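Local coordinates for protein intracellular serine protease (Bacillus licheniformis, PDB 4ZOQ) that probably cleaves peptide bonds as a subtilisin-like serine endopeptidase that removes leader sequences from lanthipeptide precursors, at residues 50-55 / 82-87; 86-91 / 247-252; 122-127 / 159-164; 133-138 / 277-282; 212-217 / 271-276. One frame throughout, in Å; residues are numbered along the deposited sequence.

Interaction 1. Residues 50-55 / 82-87; sequences IDSGLD and DPTGHG
His86 ND1 donates to Asp51 OD1 in a nearly straight bond, 172° at the hydrogen; its modelled length of 2.4 Å is very short and best taken as approximate. OD1 meets the imidazole at its edge, near the ring plane, but the carboxylate plane is turned 44° from that of the ring. The other carboxylate oxygen, Asp51 OD2, is held by Thr90 OG1 one turn along helix 86-97, so both oxygens have a partner. Beside this pair runs a second polar chain: Ser52 OG donates a hydrogen bond to Asp82 OD1 at 2.7 Å and receives Gly87 N at 2.9 Å. Asp82 OD1 also accepts Gly85 N at 3.1 Å, forming an Asx motif, and its two donors arrive from opposite faces of the carboxylate plane. Asp82 CG lies anti to the backbone N (chi1 -178°), which sends the carboxylate in between Ser52 and the start of the helix, where OD2 is hydrogen-bonded to Thr88 OG1. With an alanine here, Gly85 N and the Ser52 hydroxyl would probably lose their common acceptor, and the hydroxyl would be set free to turn away from Gly87 N. Farther out the contact is packing: Asp82 CB rests 3.5 Å from Leu54 N, and Pro83 CD touches Ser52 O. Gly87 lies so close under Gly53 O that a side-chain carbon there would clash. The chemistry implies a helix start pinned to the end of strand 46-51, fixing the predicted Asp and His of the charge relay system relative to each other.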
# COMPACT_ATOMS: atom_id res chain seq x y z
N ILE B 50 5.15 -0.54 -2.16
CA ILE B 50 5.98 -0.09 -1.04
C ILE B 50 5.75 -1.01 0.14
O ILE B 50 4.81 -0.83 0.91
CB ILE B 50 5.67 1.37 -0.64
CG1 ILE B 50 5.91 2.29 -1.83
CG2 ILE B 50 6.52 1.80 0.53
CD1 ILE B 50 5.74 3.67 -1.55
N ASP B 51 6.63 -1.98 0.32
CA ASP B 51 6.33 -3.07 1.21
C ASP B 51 7.64 -3.70 1.66
O ASP B 51 8.65 -3.01 1.77
CB ASP B 51 5.44 -4.11 0.52
CG ASP B 51 4.39 -4.74 1.46
OD1 ASP B 51 4.78 -5.39 2.47
OD2 ASP B 51 3.19 -4.65 1.15
N SER B 52 7.61 -5.01 1.93
CA SER B 52 8.75 -5.74 2.50
C SER B 52 9.60 -6.46 1.44
O SER B 52 10.28 -7.45 1.75
CB SER B 52 8.27 -6.74 3.55
OG SER B 52 7.64 -7.84 2.93
N GLY B 53 9.54 -6.00 0.20
CA GLY B 53 10.27 -6.64 -0.87
C GLY B 53 9.36 -7.54 -1.66
O GLY B 53 8.15 -7.39 -1.62
N LEU B 54 9.92 -8.50 -2.36
CA LEU B 54 9.08 -9.33 -3.20
C LEU B 54 9.79 -10.59 -3.59
O LEU B 54 10.97 -10.58 -3.91
CB LEU B 54 8.64 -8.54 -4.44
CG LEU B 54 7.71 -9.18 -5.47
CD1 LEU B 54 6.44 -9.71 -4.82
CD2 LEU B 54 7.34 -8.17 -6.50
N ASP B 55 9.05 -11.68 -3.55
CA ASP B 55 9.51 -12.96 -4.04
C ASP B 55 9.50 -12.94 -5.57
O ASP B 55 8.51 -13.30 -6.22
CB ASP B 55 8.62 -14.06 -3.46
CG ASP B 55 9.13 -15.44 -3.76
OD1 ASP B 55 10.37 -15.62 -3.79
OD2 ASP B 55 8.29 -16.35 -3.94
N ASP B 82 12.01 -11.56 -0.36
CA ASP B 82 11.04 -11.06 0.62
C ASP B 82 11.10 -11.91 1.88
O ASP B 82 10.44 -12.94 1.96
CB ASP B 82 9.63 -11.10 0.02
CG ASP B 82 8.57 -10.56 0.96
OD1 ASP B 82 8.90 -10.02 2.03
OD2 ASP B 82 7.38 -10.74 0.64
N PRO B 83 11.85 -11.45 2.88
CA PRO B 83 12.11 -12.24 4.08
C PRO B 83 10.84 -12.52 4.89
O PRO B 83 10.66 -13.64 5.37
CB PRO B 83 13.09 -11.36 4.86
CG PRO B 83 12.75 -9.94 4.43
CD PRO B 83 12.35 -10.06 2.98
N THR B 84 9.96 -11.52 5.05
CA THR B 84 8.79 -11.71 5.90
C THR B 84 7.58 -12.29 5.14
O THR B 84 6.75 -12.98 5.74
CB THR B 84 8.36 -10.39 6.55
OG1 THR B 84 7.81 -9.53 5.55
CG2 THR B 84 9.56 -9.72 7.19
N GLY B 85 7.52 -12.06 3.83
CA GLY B 85 6.40 -12.55 3.02
C GLY B 85 5.27 -11.54 2.82
O GLY B 85 4.36 -11.76 2.03
N HIS B 86 5.33 -10.44 3.55
CA HIS B 86 4.28 -9.45 3.56
C HIS B 86 4.07 -8.77 2.21
O HIS B 86 2.93 -8.59 1.79
CB HIS B 86 4.60 -8.41 4.63
CG HIS B 86 3.49 -7.45 4.90
ND1 HIS B 86 3.38 -6.23 4.27
CD2 HIS B 86 2.45 -7.52 5.76
CE1 HIS B 86 2.31 -5.60 4.71
NE2 HIS B 86 1.73 -6.35 5.62
N GLY B 87 5.15 -8.39 1.54
CA GLY B 87 5.06 -7.71 0.26
C GLY B 87 4.55 -8.63 -0.84
O GLY B 87 3.88 -8.18 -1.77

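Interaction 2. Residues 86-91 / 247-252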
# COMPACT_ATOMS: atom_id res chain seq x y z
N HIS B 86 5.33 -10.44 3.55
CA HIS B 86 4.28 -9.45 3.56
C HIS B 86 4.07 -8.77 2.21
O HIS B 86 2.93 -8.59 1.79
CB HIS B 86 4.60 -8.41 4.63
CG HIS B 86 3.49 -7.45 4.90
ND1 HIS B 86 3.38 -6.23 4.27
CD2 HIS B 86 2.45 -7.52 5.76
CE1 HIS B 86 2.31 -5.60 4.71
NE2 HIS B 86 1.73 -6.35 5.62
N GLY B 87 5.15 -8.39 1.54
CA GLY B 87 5.06 -7.71 0.26
C GLY B 87 4.55 -8.63 -0.84
O GLY B 87 3.88 -8.18 -1.77
N THR B 88 4.92 -9.90 -0.75
CA THR B 88 4.46 -10.95 -1.66
C THR B 88 2.97 -11.22 -1.50
O THR B 88 2.28 -11.49 -2.48
CB THR B 88 5.25 -12.24 -1.46
OG1 THR B 88 6.63 -11.95 -1.72
CG2 THR B 88 4.80 -13.32 -2.41
N GLN B 89 2.48 -11.17 -0.27
CA GLN B 89 1.04 -11.33 -0.10
C GLN B 89 0.31 -10.12 -0.72
O GLN B 89 -0.67 -10.29 -1.47
CB GLN B 89 0.69 -11.47 1.38
CG GLN B 89 1.36 -12.69 2.01
CD GLN B 89 1.00 -12.87 3.47
OE1 GLN B 89 1.43 -12.10 4.33
NE2 GLN B 89 0.17 -13.87 3.76
N THR B 90 0.81 -8.91 -0.47
CA THR B 90 0.24 -7.70 -1.03
C THR B 90 0.28 -7.75 -2.57
O THR B 90 -0.73 -7.52 -3.25
CB THR B 90 0.96 -6.46 -0.50
OG1 THR B 90 0.92 -6.47 0.93
CG2 THR B 90 0.33 -5.19 -1.02
N ALA B 91 1.42 -8.13 -3.12
CA ALA B 91 1.58 -8.23 -4.57
C ALA B 91 0.53 -9.14 -5.24
O ALA B 91 0.01 -8.83 -6.31
CB ALA B 91 2.98 -8.75 -4.89
N LEU B 247 -7.04 -16.28 0.28
CA LEU B 247 -5.77 -16.84 -0.17
C LEU B 247 -4.80 -15.72 -0.58
O LEU B 247 -5.21 -14.71 -1.15
CB LEU B 247 -5.98 -17.83 -1.32
CG LEU B 247 -4.84 -18.85 -1.50
CD1 LEU B 247 -4.78 -19.75 -0.28
CD2 LEU B 247 -4.98 -19.69 -2.76
N THR B 248 -3.53 -15.94 -0.29
CA THR B 248 -2.45 -15.03 -0.69
C THR B 248 -1.32 -15.80 -1.39
O THR B 248 -1.06 -16.99 -1.10
CB THR B 248 -1.84 -14.32 0.53
OG1 THR B 248 -1.30 -15.30 1.45
CG2 THR B 248 -2.87 -13.51 1.26
N THR B 249 -0.62 -15.12 -2.27
CA THR B 249 0.64 -15.65 -2.75
C THR B 249 1.65 -15.42 -1.64
O THR B 249 1.72 -14.35 -1.04
CB THR B 249 1.10 -15.01 -4.06
OG1 THR B 249 0.96 -13.59 -3.95
CG2 THR B 249 0.24 -15.48 -5.22
N TYR B 250 2.42 -16.46 -1.37
CA TYR B 250 3.37 -16.47 -0.26
C TYR B 250 4.70 -16.95 -0.85
O TYR B 250 4.68 -17.73 -1.82
CB TYR B 250 2.85 -17.36 0.86
CG TYR B 250 3.44 -17.09 2.22
CD1 TYR B 250 3.21 -15.88 2.88
CD2 TYR B 250 4.18 -18.07 2.88
CE1 TYR B 250 3.75 -15.63 4.13
CE2 TYR B 250 4.71 -17.84 4.13
CZ TYR B 250 4.49 -16.61 4.76
OH TYR B 250 5.01 -16.39 5.99
N PRO B 251 5.84 -16.41 -0.36
CA PRO B 251 7.14 -16.75 -0.96
C PRO B 251 7.30 -18.27 -1.10
O PRO B 251 7.18 -19.01 -0.13
CB PRO B 251 8.15 -16.16 0.02
CG PRO B 251 7.42 -15.02 0.67
CD PRO B 251 5.99 -15.50 0.80
N LYS B 252 7.54 -18.72 -2.32
CA LYS B 252 7.43 -20.14 -2.61
C LYS B 252 8.46 -20.96 -1.83
O LYS B 252 8.22 -22.12 -1.49
CB LYS B 252 7.58 -20.38 -4.11
CG LYS B 252 8.95 -20.85 -4.50
CD LYS B 252 9.25 -20.71 -5.98
CE LYS B 252 9.63 -19.29 -6.33
NZ LYS B 252 9.79 -19.21 -7.80
O HOH W 1 -2.03 -12.46 -2.47
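Thr249 OG1 donates to Thr88 O at 2.9 Å, joining helix 86-97 of the subtilisin-like fold, which carries the predicted relay histidine at its start, to strand 246-249 of a small antiparallel pair. The helix and strand segments pass at 6.3 Å between axes with their directions 115° apart, and the tight part lies where they come together. There Gln89 CA stands 3.2 Å from Thr249 O in a CA-H...O contact, with Gln89 CG close to the same oxygen. Past Thr88 the fit is looser: its CB is 4.0 Å from Pro251 CD, an apolar touch made while its OG1 serves Asp82 and Asp55 N. The partly exposed side belongs to Gln89 and Tyr250, which run alongside each other in the same direction. With CG beside the backbone N and an extended chain beyond, Gln89 brings CG to the edge of the tyrosine ring, in its plane, while the amide is turned 68° from that ring. NE2 then reaches Thr248 OG1 at 3.1 Å, along a fairly straight bond (163°) in the plane of the amide; the threonine hydroxyl is bonded in addition to Ser270 O. An alanine in place of Gln89 keeps the backbone but is likely to open a gap between Thr248 and the Tyr250 ring and to leave Thr248 OG1 without its amide donor. One water finishes the junction, donating to Gln89 O at 2.7 Å and accepting from Thr249 N at 3.0 Å.

Interaction 3. Residues 122-127 / 159-164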
# COMPACT_ATOMS: atom_id res chain seq x y z
N ALA B 122 10.52 6.32 -1.10
CA ALA B 122 9.98 5.39 -2.08
C ALA B 122 8.80 6.01 -2.82
O ALA B 122 8.67 5.85 -4.05
CB ALA B 122 9.56 4.08 -1.41
N MET B 123 7.98 6.77 -2.12
CA MET B 123 6.85 7.40 -2.79
C MET B 123 7.36 8.31 -3.88
O MET B 123 6.92 8.24 -5.04
CB MET B 123 5.99 8.21 -1.80
CG MET B 123 5.15 7.35 -0.84
SD MET B 123 4.29 8.33 0.42
CE MET B 123 3.05 9.22 -0.54
N VAL B 124 8.34 9.14 -3.53
CA VAL B 124 8.82 10.12 -4.47
C VAL B 124 9.51 9.45 -5.64
O VAL B 124 9.26 9.78 -6.80
CB VAL B 124 9.77 11.10 -3.77
CG1 VAL B 124 10.40 12.01 -4.80
CG2 VAL B 124 8.97 11.90 -2.77
N ASP B 125 10.35 8.46 -5.35
CA ASP B 125 11.02 7.73 -6.41
C ASP B 125 10.01 7.08 -7.34
O ASP B 125 10.13 7.19 -8.56
CB ASP B 125 11.97 6.67 -5.85
CG ASP B 125 13.23 7.27 -5.23
OD1 ASP B 125 13.52 8.46 -5.51
OD2 ASP B 125 13.92 6.57 -4.47
N ALA B 126 9.00 6.44 -6.75
CA ALA B 126 7.99 5.72 -7.52
C ALA B 126 7.28 6.66 -8.51
O ALA B 126 7.01 6.28 -9.66
CB ALA B 126 6.98 5.04 -6.57
N VAL B 127 7.00 7.88 -8.05
CA VAL B 127 6.43 8.92 -8.89
C VAL B 127 7.36 9.26 -10.06
O VAL B 127 6.95 9.27 -11.23
CB VAL B 127 6.16 10.21 -8.09
CG1 VAL B 127 5.71 11.32 -9.00
CG2 VAL B 127 5.10 9.97 -7.02
N ALA B 159 2.75 13.12 -0.36
CA ALA B 159 1.44 12.83 -0.90
C ALA B 159 1.04 13.89 -1.92
O ALA B 159 0.45 13.58 -2.97
CB ALA B 159 0.40 12.74 0.22
N ASN B 160 1.37 15.14 -1.61
CA ASN B 160 1.13 16.23 -2.54
C ASN B 160 1.89 16.01 -3.86
O ASN B 160 1.37 16.25 -4.97
CB ASN B 160 1.55 17.56 -1.89
CG ASN B 160 0.60 17.99 -0.74
OD1 ASN B 160 -0.40 17.33 -0.42
ND2 ASN B 160 0.92 19.11 -0.12
N TYR B 161 3.11 15.52 -3.75
CA TYR B 161 3.94 15.32 -4.93
C TYR B 161 3.36 14.24 -5.87
O TYR B 161 3.30 14.44 -7.08
CB TYR B 161 5.36 14.96 -4.51
CG TYR B 161 6.34 14.89 -5.63
CD1 TYR B 161 6.75 16.03 -6.30
CD2 TYR B 161 6.89 13.67 -6.00
CE1 TYR B 161 7.69 15.95 -7.34
CE2 TYR B 161 7.81 13.57 -7.01
CZ TYR B 161 8.22 14.71 -7.68
OH TYR B 161 9.15 14.57 -8.69
N ALA B 162 2.87 13.15 -5.30
CA ALA B 162 2.23 12.10 -6.10
C ALA B 162 0.96 12.63 -6.79
O ALA B 162 0.75 12.38 -7.98
CB ALA B 162 1.89 10.91 -5.23
N ALA B 163 0.16 13.37 -6.03
CA ALA B 163 -1.10 13.94 -6.52
C ALA B 163 -0.84 14.93 -7.65
O ALA B 163 -1.59 15.00 -8.64
CB ALA B 163 -1.84 14.63 -5.39
N LYS B 164 0.23 15.69 -7.49
CA LYS B 164 0.60 16.69 -8.46
C LYS B 164 0.93 16.06 -9.79
O LYS B 164 0.61 16.62 -10.85
CB LYS B 164 1.82 17.48 -7.97
CG LYS B 164 2.14 18.64 -8.88
CD LYS B 164 3.48 19.29 -8.55
CE LYS B 164 3.90 20.18 -9.73
NZ LYS B 164 5.38 20.41 -9.77
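Val127 forks against two successive residues of the facing helix, Tyr161 and Ala162, and its atoms can be followed outward in turn. CB already lies 3.9 Å from Tyr161 CE2. From there CG1, anti to the backbone N (chi1 174°), closes on the same ring carbon, while CG2, on the other branch, settles against the backbone of the opposing helix, 3.7 Å from Ala162 CA and 3.8 Å from Ala162 CB. One methyl thus serves the aromatic ring and the other the small residue beside it, where alanine permits close approach. Val124, one turn earlier, sets its CG1 3.7 Å from Tyr161 CE2, so two valine branches converge on one corner of the ring. The phenol oxygen continues past them to a hydrogen bond with Asn128 OD1. At the other end Met123, bent at its last torsion, brings CE to 3.9 Å from Ala159 N. The segments run almost parallel, 14° apart with axes 9.4 Å from each other, as expected of consecutive helices in beta-alpha-beta crossovers on one side of a parallel sheet. Strand 133-136 lies between helices 116-128 and 146-164 in the chain; Met123 rests on Ile136 and on Ile50 of strand 46-51, while Val124 and Tyr161 also pack on Glu60 of a neighbouring subunit.

Interaction 4. Residues 133-138 / 277-282; sequences VINIST and LAAPQV
Ser137 OG meets the Pro280 ring at its CD, 3.5 Å away, and has Ala279 CB at 4.2 Å. Beside it the Asn135 side chain leans obliquely across the same proline, its CG 3.9 Å from Pro280 CA. Which end of that amide is oxygen and which nitrogen is uncertain, so its polar partners are best left open; its shape still fills the corner between strand 133-136 and the helix. Asn135, on the strand, and Ser137, just after it, both point toward the helix. Asn135 has CG anti to the backbone N (chi1 -177°), which extends the amide to the proline. A shell further out, Ser137 stands at the centre of an inverse gamma turn, closed by a weak bond from Thr138 N to Ile136 O at 3.0 Å, just where the strand ends. Thr90 of helix 86-97 packs on Asn135, Ser137 and Pro280 alike, joining the three. The helix itself is kinked here. Pro280 has no N-H to give to the turn before, and the carbonyl that such a donor would normally meet, Ser276 O, is taken by Ser137 OG. The next carbonyl is served in a comparable way: Gln281 NE2 donates to Leu277 O at 2.9 Å, from above the carbonyl plane, whereas Gln281 N turns to Ala278 O in a weak bond. The Gly-Thr-Ser-x-Ala-x-Pro run that ends at this proline is the core of the subtilase serine signature. The chemistry of the contact suggests that side-chain donors stand in for missing backbone bonds, tying the turn that bears the predicted nucleophile to the central sheet.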
# COMPACT_ATOMS: atom_id res chain seq x y z
N VAL B 133 0.20 4.14 -10.15
CA VAL B 133 -0.43 3.74 -8.89
C VAL B 133 0.60 3.32 -7.82
O VAL B 133 1.57 2.62 -8.11
CB VAL B 133 -1.43 2.59 -9.09
CG1 VAL B 133 -2.03 2.15 -7.74
CG2 VAL B 133 -2.52 2.97 -10.08
N ILE B 134 0.39 3.79 -6.59
CA ILE B 134 1.18 3.36 -5.45
C ILE B 134 0.33 2.66 -4.38
O ILE B 134 -0.76 3.11 -4.01
CB ILE B 134 1.94 4.56 -4.80
CG1 ILE B 134 2.92 5.17 -5.82
CG2 ILE B 134 2.68 4.14 -3.53
CD1 ILE B 134 3.52 6.49 -5.38
N ASN B 135 0.82 1.54 -3.89
CA ASN B 135 0.15 0.85 -2.82
C ASN B 135 1.03 0.81 -1.58
O ASN B 135 2.15 0.28 -1.65
CB ASN B 135 -0.23 -0.56 -3.24
CG ASN B 135 -1.00 -1.29 -2.18
OD1 ASN B 135 -2.24 -1.25 -2.13
ND2 ASN B 135 -0.27 -1.92 -1.29
N ILE B 136 0.53 1.31 -0.46
CA ILE B 136 1.30 1.24 0.79
C ILE B 136 0.52 0.46 1.87
O ILE B 136 -0.30 1.02 2.59
CB ILE B 136 1.65 2.66 1.34
CG1 ILE B 136 2.31 3.53 0.28
CG2 ILE B 136 2.58 2.57 2.54
CD1 ILE B 136 2.40 5.01 0.66
N SER B 137 0.79 -0.84 1.97
CA SER B 137 0.05 -1.71 2.89
C SER B 137 0.74 -1.78 4.25
O SER B 137 1.04 -2.86 4.76
CB SER B 137 -0.11 -3.13 2.31
OG SER B 137 -1.20 -3.22 1.40
N THR B 138 0.98 -0.62 4.82
CA THR B 138 1.62 -0.51 6.12
C THR B 138 1.39 0.91 6.60
O THR B 138 0.95 1.78 5.84
CB THR B 138 3.13 -0.84 6.05
OG1 THR B 138 3.67 -0.92 7.38
CG2 THR B 138 3.89 0.20 5.21
N LEU B 277 -4.34 -6.40 2.73
CA LEU B 277 -4.78 -7.22 1.63
C LEU B 277 -5.97 -6.57 0.93
O LEU B 277 -6.33 -6.95 -0.18
CB LEU B 277 -5.15 -8.61 2.13
CG LEU B 277 -4.01 -9.32 2.86
CD1 LEU B 277 -4.45 -10.69 3.33
CD2 LEU B 277 -2.73 -9.41 1.99
N ALA B 278 -6.57 -5.57 1.56
CA ALA B 278 -7.69 -4.90 0.94
C ALA B 278 -7.21 -3.81 0.04
O ALA B 278 -7.67 -3.71 -1.10
CB ALA B 278 -8.66 -4.34 1.98
N ALA B 279 -6.28 -3.00 0.55
CA ALA B 279 -5.76 -1.86 -0.23
C ALA B 279 -5.25 -2.24 -1.64
O ALA B 279 -5.58 -1.53 -2.60
CB ALA B 279 -4.70 -1.12 0.56
N PRO B 280 -4.44 -3.31 -1.77
CA PRO B 280 -3.95 -3.64 -3.11
C PRO B 280 -5.03 -4.12 -4.10
O PRO B 280 -4.82 -4.00 -5.32
CB PRO B 280 -2.94 -4.77 -2.85
CG PRO B 280 -3.25 -5.29 -1.49
CD PRO B 280 -3.77 -4.11 -0.73
N GLN B 281 -6.17 -4.61 -3.59
CA GLN B 281 -7.28 -4.98 -4.45
C GLN B 281 -7.82 -3.73 -5.13
O GLN B 281 -8.20 -3.77 -6.29
CB GLN B 281 -8.37 -5.70 -3.67
CG GLN B 281 -7.96 -7.07 -3.21
CD GLN B 281 -9.06 -7.76 -2.44
OE1 GLN B 281 -10.19 -7.92 -2.95
NE2 GLN B 281 -8.77 -8.17 -1.19
N VAL B 282 -7.88 -2.63 -4.40
CA VAL B 282 -8.28 -1.35 -4.94
C VAL B 282 -7.18 -0.79 -5.87
O VAL B 282 -7.47 -0.25 -6.93
CB VAL B 282 -8.60 -0.34 -3.80
CG1 VAL B 282 -9.12 1.00 -4.36
CG2 VAL B 282 -9.60 -0.95 -2.84

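Interaction 5. Residues 212-217 / 271-276; sequences SPYSNQ and LSYGTS
Tyr214 and Tyr273 pass alongside one another, running opposite ways, their ring centroids 5.0 Å apart and their planes inclined at 36°, an oblique pairing that is neither a parallel stack nor a T-shape. The closest atoms are Tyr214 CE2 and Tyr273 CD1, at 3.2 Å. Tyr214 leaves its backbone with CG between N and the carbonyl carbon (chi1 57°), which places the ring beside Gly274 and Thr275. There it runs along the backbone of the opposite segment: its CZ lies 3.6 Å from Gly274 CA and its CE1 3.7 Å from Thr275 N. Ser212 CB rests over one face of the Tyr214 ring, within the type I turn from Ser212 to Ser215. Tyr214 OH is hydrogen-bonded to Ser204 OG and Gly228 O. Further along, Ser215 OG, hydrogen-bonded to Ser204 N, touches Thr275 CG2 at 3.8 Å, while Thr275 OG1 turns to Asn175 OD1 and Gly174 N. In the fold, the loop between strands 200-205 and 221-226 of the central sheet therefore lies against the link from strand 269-272 to helix 275-297, immediately before the predicted nucleophile Ser276.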
# COMPACT_ATOMS: atom_id res chain seq x y z
N SER B 212 -14.82 -6.15 8.43
CA SER B 212 -13.94 -7.02 9.21
C SER B 212 -13.82 -6.36 10.57
O SER B 212 -13.70 -5.13 10.64
CB SER B 212 -12.57 -7.18 8.56
OG SER B 212 -12.66 -7.77 7.25
N PRO B 213 -13.89 -7.14 11.65
CA PRO B 213 -13.85 -6.59 13.02
C PRO B 213 -12.60 -5.77 13.32
O PRO B 213 -12.65 -4.85 14.13
CB PRO B 213 -13.89 -7.85 13.91
CG PRO B 213 -14.51 -8.93 13.03
CD PRO B 213 -14.09 -8.60 11.62
N TYR B 214 -11.48 -6.11 12.70
CA TYR B 214 -10.21 -5.44 12.96
C TYR B 214 -10.11 -4.14 12.18
O TYR B 214 -9.24 -3.31 12.42
CB TYR B 214 -9.05 -6.35 12.61
CG TYR B 214 -9.10 -6.82 11.18
CD1 TYR B 214 -8.69 -5.99 10.16
CD2 TYR B 214 -9.54 -8.11 10.84
CE1 TYR B 214 -8.75 -6.38 8.84
CE2 TYR B 214 -9.58 -8.53 9.50
CZ TYR B 214 -9.18 -7.64 8.50
OH TYR B 214 -9.20 -7.95 7.17
N SER B 215 -10.97 -3.96 11.20
CA SER B 215 -10.78 -2.85 10.28
C SER B 215 -10.98 -1.47 10.96
O SER B 215 -12.03 -1.18 11.51
CB SER B 215 -11.72 -3.02 9.10
OG SER B 215 -11.42 -2.12 8.08
N ASN B 216 -9.95 -0.63 10.92
CA ASN B 216 -10.05 0.73 11.41
C ASN B 216 -11.14 1.49 10.66
O ASN B 216 -11.32 1.30 9.45
CB ASN B 216 -8.70 1.48 11.26
CG ASN B 216 -7.68 1.09 12.33
OD1 ASN B 216 -8.02 0.52 13.37
ND2 ASN B 216 -6.43 1.42 12.09
N GLN B 217 -11.83 2.36 11.39
CA GLN B 217 -12.97 3.11 10.88
C GLN B 217 -12.69 4.58 11.08
O GLN B 217 -11.86 4.93 11.92
CB GLN B 217 -14.26 2.69 11.61
CG GLN B 217 -14.51 1.19 11.51
CD GLN B 217 -15.80 0.72 12.19
OE1 GLN B 217 -16.59 1.52 12.68
NE2 GLN B 217 -16.03 -0.59 12.18
N LEU B 271 -3.21 -18.75 3.70
CA LEU B 271 -4.47 -18.21 4.11
C LEU B 271 -4.19 -17.08 5.09
O LEU B 271 -3.43 -17.23 6.04
CB LEU B 271 -5.29 -19.33 4.74
CG LEU B 271 -6.72 -19.52 4.29
CD1 LEU B 271 -6.82 -19.51 2.76
CD2 LEU B 271 -7.16 -20.85 4.85
N SER B 272 -4.83 -15.95 4.87
CA SER B 272 -4.54 -14.77 5.67
C SER B 272 -5.72 -13.80 5.68
O SER B 272 -6.81 -14.13 5.20
CB SER B 272 -3.27 -14.09 5.10
OG SER B 272 -2.76 -13.08 5.96
N TYR B 273 -5.49 -12.60 6.20
CA TYR B 273 -6.50 -11.54 6.27
C TYR B 273 -5.83 -10.19 6.54
O TYR B 273 -4.70 -10.14 6.99
CB TYR B 273 -7.54 -11.88 7.35
CG TYR B 273 -7.05 -11.70 8.78
CD1 TYR B 273 -6.99 -10.45 9.38
CD2 TYR B 273 -6.63 -12.81 9.53
CE1 TYR B 273 -6.52 -10.28 10.69
CE2 TYR B 273 -6.18 -12.66 10.85
CZ TYR B 273 -6.12 -11.39 11.42
OH TYR B 273 -5.68 -11.24 12.72
N GLY B 274 -6.56 -9.10 6.32
CA GLY B 274 -6.10 -7.78 6.72
C GLY B 274 -6.34 -6.66 5.72
O GLY B 274 -6.58 -6.90 4.49
N THR B 275 -6.34 -5.42 6.24
CA THR B 275 -6.45 -4.24 5.40
C THR B 275 -5.25 -4.18 4.44
O THR B 275 -5.32 -3.59 3.36
CB THR B 275 -6.53 -2.90 6.20
OG1 THR B 275 -5.43 -2.80 7.10
CG2 THR B 275 -7.84 -2.78 7.00
N SER B 276 -4.14 -4.80 4.82
CA SER B 276 -2.99 -4.79 3.91
C SER B 276 -3.28 -5.61 2.66
O SER B 276 -2.58 -5.54 1.67
CB SER B 276 -1.76 -5.35 4.62
OG SER B 276 -1.89 -6.74 4.85

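The five contacts spread across one subtilisin-like domain, with interaction 4 about 2 Å from the centre of the chain. Interactions 1 and 2, their centres 8 Å apart, share helix 86-97; interactions 4 and 5, 12 Å apart, share helix 275-297. Strands 46-51 and 133-136, neighbours in the central sheet, link interactions 1 and 4, whereas the pair 246-249 and 269-272 links 2 and 5. Along the chain interaction 1 closes first, interaction 3 lies within the loop closed by 2, and 5 within that closed by 4. The predicted triad is thus assembled from segments far apart in sequence, while interaction 3, 26 Å from interaction 5 between centres, belongs to an outer helical layer.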